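Local structure of DNA polymerase (Bacillus phage phi29, 2PY5) at residues F[245-250]-F[459-464]; F[452-457]-F[492-497]. The protein replicates the viral genome as a protein-primed, strand-displacing DNA polymerase of high processivity and fidelity that also carries 3'-5' exonuclease activity. The protein carries 2 engineered substitutions. All blocks are in the same frame, centred on the assembly; numbering follows the deposited sequence. Where two conformers were deposited one is given.

Contact 1: residues F[245-250]-F[459-464]; sequences GMVFDV and SIHLTG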
loop_
_atom_site.group_PDB
_atom_site.type_symbol
_atom_site.label_atom_id
_atom_site.label_comp_id
_atom_site.label_asym_id
_atom_site.label_seq_id
_atom_site.Cartn_x
_atom_site.Cartn_y
_atom_site.Cartn_z
ATOM N N GLY F 245 -24.045 4.435 -16.276
ATOM C CA GLY F 245 -23.738 3.344 -15.376
ATOM C C GLY F 245 -23.545 3.847 -13.967
ATOM O O GLY F 245 -23.714 5.037 -13.694
ATOM N N MET F 246 -23.191 2.950 -13.066
ATOM C CA MET F 246 -23.118 3.311 -11.660
ATOM C C MET F 246 -22.066 2.473 -10.963
ATOM O O MET F 246 -21.707 1.394 -11.434
ATOM C CB MET F 246 -24.506 3.139 -10.998
ATOM C CG MET F 246 -25.000 1.703 -10.938
ATOM S SD MET F 246 -26.770 1.525 -10.586
ATOM C CE MET F 246 -27.019 2.764 -9.313
ATOM N N VAL F 247 -21.592 2.992 -9.831
ATOM C CA VAL F 247 -20.537 2.344 -9.048
ATOM C C VAL F 247 -21.019 2.136 -7.625
ATOM O O VAL F 247 -21.554 3.037 -7.020
ATOM C CB VAL F 247 -19.284 3.227 -9.023
ATOM C CG1 VAL F 247 -18.186 2.622 -8.160
ATOM C CG2 VAL F 247 -18.781 3.455 -10.463
ATOM N N PHE F 248 -20.792 0.928 -7.114
ATOM C CA PHE F 248 -21.023 0.594 -5.717
ATOM C C PHE F 248 -19.692 0.247 -5.080
ATOM O O PHE F 248 -18.871 -0.417 -5.706
ATOM C CB PHE F 248 -21.946 -0.604 -5.612
ATOM C CG PHE F 248 -23.335 -0.348 -6.117
ATOM C CD1 PHE F 248 -23.667 -0.604 -7.443
ATOM C CD2 PHE F 248 -24.323 0.133 -5.266
ATOM C CE1 PHE F 248 -24.950 -0.380 -7.904
ATOM C CE2 PHE F 248 -25.606 0.344 -5.724
ATOM C CZ PHE F 248 -25.908 0.096 -7.062
ATOM N N ASP F 249 -19.512 0.675 -3.823
ATOM C CA ASP F 249 -18.277 0.455 -3.093
ATOM C C ASP F 249 -18.625 -0.041 -1.690
ATOM O O ASP F 249 -19.414 0.590 -1.004
ATOM C CB ASP F 249 -17.509 1.776 -3.040
ATOM C CG ASP F 249 -16.093 1.630 -2.552
ATOM O OD1 ASP F 249 -15.662 0.510 -2.218
ATOM O OD2 ASP F 249 -15.391 2.666 -2.519
ATOM N N VAL F 250 -18.025 -1.158 -1.273
ATOM C CA VAL F 250 -18.280 -1.651 0.087
ATOM C C VAL F 250 -17.770 -0.611 1.096
ATOM O O VAL F 250 -16.699 -0.039 0.919
ATOM C CB VAL F 250 -17.601 -3.001 0.337
ATOM C CG1 VAL F 250 -17.870 -3.480 1.780
ATOM C CG2 VAL F 250 -18.063 -4.034 -0.686
ATOM N N SER F 459 -15.179 -2.678 -5.138
ATOM C CA SER F 459 -16.084 -1.882 -5.943
ATOM C C SER F 459 -16.567 -2.664 -7.135
ATOM O O SER F 459 -15.833 -3.449 -7.715
ATOM C CB SER F 459 -15.412 -0.607 -6.413
ATOM O OG SER F 459 -14.963 0.166 -5.313
ATOM N N ILE F 460 -17.834 -2.464 -7.464
ATOM C CA ILE F 460 -18.404 -3.027 -8.692
ATOM C C ILE F 460 -19.032 -1.903 -9.520
ATOM O O ILE F 460 -19.677 -1.002 -9.002
ATOM C CB ILE F 460 -19.436 -4.152 -8.439
ATOM C CG1 ILE F 460 -20.649 -3.665 -7.638
ATOM C CG2 ILE F 460 -18.737 -5.329 -7.730
ATOM C CD1 ILE F 460 -21.704 -4.761 -7.430
ATOM N N HIS F 461 -18.811 -1.971 -10.823
ATOM C CA HIS F 461 -19.293 -0.969 -11.766
ATOM C C HIS F 461 -20.288 -1.660 -12.681
ATOM O O HIS F 461 -19.950 -2.694 -13.274
ATOM C CB HIS F 461 -18.141 -0.446 -12.627
ATOM C CG HIS F 461 -17.041 0.234 -11.865
ATOM N ND1 HIS F 461 -16.311 1.272 -12.407
ATOM C CD2 HIS F 461 -16.524 0.016 -10.632
ATOM C CE1 HIS F 461 -15.401 1.666 -11.537
ATOM N NE2 HIS F 461 -15.506 0.923 -10.448
ATOM N N LEU F 462 -21.483 -1.080 -12.817
ATOM C CA LEU F 462 -22.585 -1.666 -13.592
ATOM C C LEU F 462 -23.039 -0.713 -14.690
ATOM O O LEU F 462 -22.994 0.504 -14.526
ATOM C CB LEU F 462 -23.800 -1.914 -12.689
ATOM C CG LEU F 462 -23.645 -2.751 -11.418
ATOM C CD1 LEU F 462 -25.020 -2.946 -10.775
ATOM C CD2 LEU F 462 -22.980 -4.075 -11.702
ATOM N N THR F 463 -23.551 -1.276 -15.784
ATOM C CA THR F 463 -24.328 -0.482 -16.732
ATOM C C THR F 463 -25.679 -0.101 -16.099
ATOM O O THR F 463 -26.152 -0.755 -15.165
ATOM C CB THR F 463 -24.586 -1.241 -18.042
ATOM O OG1 THR F 463 -25.297 -2.451 -17.762
ATOM C CG2 THR F 463 -23.277 -1.573 -18.763
ATOM N N GLY F 464 -26.293 0.973 -16.584
ATOM C CA GLY F 464 -27.576 1.427 -16.045
ATOM C C GLY F 464 -27.477 2.214 -14.751
ATOM O O GLY F 464 -26.435 2.227 -14.092
#
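Two backbone pairs, Met246 with Leu462 and Phe248 with Ile460, hold strands 245-250 and 459-463 together as antiparallel neighbours whose axes come within 4.6 Å. Each is a hydrogen-bonded pair with both N-H...O bonds made; Phe248 N to Ile460 O, 2.9 Å, is almost straight at 174°, as is Leu462 N to Met246 O. In the non-hydrogen-bonded pairs between and beyond them, CA-H...O contacts fill in, such as His461 CA to Met246 O. Just past the strand end Gly464 O receives a CA-H...O contact from Gly245 CA, 3.2 Å away.

Apolar packing lies on the face of Met246, Phe248, Ile460 and Leu462. The CB of Phe248 rests on Ile460 CG1 at 3.9 Å, while its ring carbon CE1 meets Leu462 CD1, the two side chains crossing at about a right angle. Met246 CG approaches Leu462 CB more loosely, at 4.2 Å.

On the other face Val247 and His461 run side by side. With CG2 anti to the carbonyl carbon, Val247 sets this methyl over the centre of the imidazole, 3.8 Å from the centroid and 9° off the ring normal. His461 ND1 is hydrogen-bonded to Tyr494 OH, which probably helps to hold the ring's rotation. Farther along this face Asp249 OD1 lies 3.2 Å from Ser459 OG, but both side chains have a second conformer and the approach is doubtful as a bond.

Asp249 and Val250 belong to the catalytic magnesium site, and Asp458 immediately precedes Ser459, the partner of Asp249. The pairing thus places Asp249 next to Asp458, both ligands of that site.

Contact 2: residues F[452-457]-F[492-497]; sequences IIYCDT and AKYLRQ. With EDO (1,2-ethanediol), chain U.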
loop_
_atom_site.group_PDB
_atom_site.type_symbol
_atom_site.label_atom_id
_atom_site.label_comp_id
_atom_site.label_asym_id
_atom_site.label_seq_id
_atom_site.Cartn_x
_atom_site.Cartn_y
_atom_site.Cartn_z
ATOM N N ILE F 452 -22.706 -6.296 -15.180
ATOM C CA ILE F 452 -21.367 -6.097 -14.629
ATOM C C ILE F 452 -20.352 -5.680 -15.694
ATOM O O ILE F 452 -20.188 -6.348 -16.721
ATOM C CB ILE F 452 -20.860 -7.336 -13.849
ATOM C CG1 ILE F 452 -19.598 -7.005 -13.056
ATOM C CG2 ILE F 452 -20.607 -8.545 -14.801
ATOM C CD1 ILE F 452 -19.803 -6.003 -11.912
ATOM N N ILE F 453 -19.687 -4.555 -15.427
ATOM C CA ILE F 453 -18.613 -4.051 -16.274
ATOM C C ILE F 453 -17.243 -4.415 -15.709
ATOM O O ILE F 453 -16.378 -4.936 -16.429
ATOM C CB ILE F 453 -18.655 -2.500 -16.392
ATOM C CG1 ILE F 453 -19.986 -2.004 -16.945
ATOM C CG2 ILE F 453 -17.500 -1.992 -17.296
ATOM C CD1 ILE F 453 -20.206 -0.471 -16.716
ATOM N N TYR F 454 -17.051 -4.137 -14.416
ATOM C CA TYR F 454 -15.713 -4.051 -13.835
ATOM C C TYR F 454 -15.782 -4.205 -12.332
ATOM O O TYR F 454 -16.707 -3.697 -11.715
ATOM C CB TYR F 454 -15.141 -2.670 -14.186
ATOM C CG TYR F 454 -13.777 -2.335 -13.637
ATOM C CD1 TYR F 454 -12.643 -2.948 -14.124
ATOM C CD2 TYR F 454 -13.620 -1.416 -12.604
ATOM C CE1 TYR F 454 -11.381 -2.652 -13.621
ATOM C CE2 TYR F 454 -12.361 -1.095 -12.117
ATOM C CZ TYR F 454 -11.252 -1.710 -12.613
ATOM O OH TYR F 454 -9.989 -1.420 -12.117
ATOM N N CYS F 455 -14.810 -4.908 -11.764
ATOM C CA CYS F 455 -14.627 -4.985 -10.317
ATOM C C CYS F 455 -13.224 -4.541 -9.966
ATOM O O CYS F 455 -12.275 -4.880 -10.670
ATOM C CB CYS F 455 -14.755 -6.431 -9.843
ATOM S SG CYS F 455 -16.342 -7.211 -10.192
ATOM N N ASP F 456 -13.093 -3.832 -8.853
ATOM C CA ASP F 456 -11.777 -3.603 -8.275
ATOM C C ASP F 456 -11.818 -3.611 -6.761
ATOM O O ASP F 456 -12.092 -2.584 -6.134
ATOM C CB ASP F 456 -11.147 -2.303 -8.746
ATOM C CG ASP F 456 -9.713 -2.134 -8.219
ATOM O OD1 ASP F 456 -9.153 -3.135 -7.687
ATOM O OD2 ASP F 456 -9.135 -1.028 -8.335
ATOM N N THR F 457 -11.548 -4.790 -6.206
ATOM C CA THR F 457 -11.293 -5.009 -4.787
ATOM C C THR F 457 -12.530 -4.884 -3.946
ATOM O O THR F 457 -13.001 -5.890 -3.429
ATOM C CB THR F 457 -10.147 -4.137 -4.243
ATOM O OG1 THR F 457 -8.978 -4.399 -5.009
ATOM C CG2 THR F 457 -9.855 -4.476 -2.765
ATOM N N ALA F 492 -18.561 6.292 -20.055
ATOM C CA ALA F 492 -17.321 5.743 -19.525
ATOM C C ALA F 492 -16.590 4.997 -20.637
ATOM O O ALA F 492 -17.149 4.721 -21.698
ATOM C CB ALA F 492 -17.600 4.828 -18.339
ATOM N N LYS F 493 -15.312 4.720 -20.395
ATOM C CA LYS F 493 -14.526 3.867 -21.262
ATOM C C LYS F 493 -13.480 3.140 -20.424
ATOM O O LYS F 493 -12.706 3.764 -19.684
ATOM C CB LYS F 493 -13.871 4.647 -22.398
ATOM C CG LYS F 493 -13.149 3.722 -23.407
ATOM C CD LYS F 493 -12.462 4.496 -24.514
ATOM C CE LYS F 493 -13.388 4.876 -25.659
ATOM N NZ LYS F 493 -12.577 5.273 -26.846
ATOM N N TYR F 494 -13.523 1.812 -20.497
ATOM C CA TYR F 494 -12.634 0.932 -19.747
ATOM C C TYR F 494 -11.721 0.224 -20.741
ATOM O O TYR F 494 -12.182 -0.455 -21.658
ATOM C CB TYR F 494 -13.433 -0.123 -18.966
ATOM C CG TYR F 494 -14.334 0.438 -17.889
ATOM C CD1 TYR F 494 -15.550 1.051 -18.218
ATOM C CD2 TYR F 494 -13.977 0.359 -16.552
ATOM C CE1 TYR F 494 -16.393 1.566 -17.211
ATOM C CE2 TYR F 494 -14.808 0.856 -15.551
ATOM C CZ TYR F 494 -16.001 1.471 -15.894
ATOM O OH TYR F 494 -16.824 1.978 -14.922
ATOM N N LEU F 495 -10.419 0.416 -20.585
ATOM C CA LEU F 495 -9.455 -0.165 -21.522
ATOM C C LEU F 495 -8.855 -1.451 -20.984
ATOM O O LEU F 495 -8.695 -2.424 -21.723
ATOM C CB LEU F 495 -8.342 0.837 -21.800
ATOM C CG LEU F 495 -8.749 2.186 -22.370
ATOM C CD1 LEU F 495 -7.524 3.070 -22.538
ATOM C CD2 LEU F 495 -9.524 2.061 -23.691
ATOM N N ARG F 496 -8.485 -1.424 -19.706
ATOM C CA ARG F 496 -7.837 -2.543 -19.007
ATOM C C ARG F 496 -8.210 -2.487 -17.540
ATOM O O ARG F 496 -8.800 -1.499 -17.075
ATOM C CB ARG F 496 -6.310 -2.414 -19.110
ATOM C CG ARG F 496 -5.745 -2.323 -20.510
ATOM C CD ARG F 496 -5.747 -3.686 -21.161
ATOM N NE ARG F 496 -5.053 -3.690 -22.443
ATOM C CZ ARG F 496 -5.632 -3.516 -23.626
ATOM N NH1 ARG F 496 -6.936 -3.309 -23.725
ATOM N NH2 ARG F 496 -4.898 -3.551 -24.733
ATOM N N GLN F 497 -7.828 -3.524 -16.794
ATOM C CA GLN F 497 -7.873 -3.470 -15.334
ATOM C C GLN F 497 -7.197 -2.180 -14.879
ATOM O O GLN F 497 -6.137 -1.803 -15.405
ATOM C CB GLN F 497 -7.159 -4.678 -14.698
ATOM C CG GLN F 497 -7.891 -5.992 -14.874
ATOM C CD GLN F 497 -7.000 -7.228 -14.721
ATOM O OE1 GLN F 497 -7.417 -8.241 -14.142
ATOM N NE2 GLN F 497 -5.783 -7.164 -15.266
HETATM C C1 EDO U . -10.017 -0.491 -4.263
HETATM O O1 EDO U . -8.753 -0.201 -3.656
HETATM C C2 EDO U . -10.777 0.794 -4.591
HETATM O O2 EDO U . -11.568 0.664 -5.788
#
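Ile453 and Tyr454 both turn toward Tyr494, although the axes of strands 452-456 and 492-496 pass 9.1 Å apart at 59°, so that the contact is made mainly by side chains. Consecutive residues can do this because they form a classic beta bulge opposite His461.

The CH-pi contact comes from Ile453. Its CG2, anti to the backbone N, sits over one face of the Tyr494 ring, 3.8 Å from the centroid and displaced toward the CD1-CE1 side.

Tyr454 approaches from the same side of the ring plane, but near the CE2-CD2 bond, its CB lying 3.8 Å from Tyr494 CE2. The two rings meet obliquely, centroids 5.5 Å apart and planes at 43°. At its other end the Tyr454 ring points an edge at the backbone, CE1 lying 4.0 Å from Gln497 CA.

The hydroxyls have partners outside the two segments. Tyr454 OH is hydrogen-bonded to Lys498 N, and Tyr494 OH, besides its bond to His461, to Gln502. Asp456, a ligand of the catalytic magnesium in the YCDTD motif, forms a salt bridge with Lys498.

Strand 231-233 pairs with 452-456 and also touches Tyr494 through Leu233; strand 459-463 flanks 452-456 as well, helix 427-447 packs against Ile452 and Cys455, and Tyr500 stacks on Tyr494.

How the contacts relate
From the N terminus, strand 241-250 comes first, and contact 1 closes a loop of 208 residues by pairing it with strand 459-463. Strand 452-456 lies inside that loop and pairs with 459-463 as the next strand in the chain, whereas 492-497 lies beyond it; contact 2, spanning 34 residues, therefore crosses contact 1 instead of nesting within it. Their centres are 10 Å apart in one antiparallel sheet, where 241-250 also pairs with 491-496. His461 joins the two directly, meeting Tyr494 with its ring and Ile453 N with its O, 2.9 Å away. The two contacts join strands that carry Asp249 and Asp456, ligands of the same magnesium.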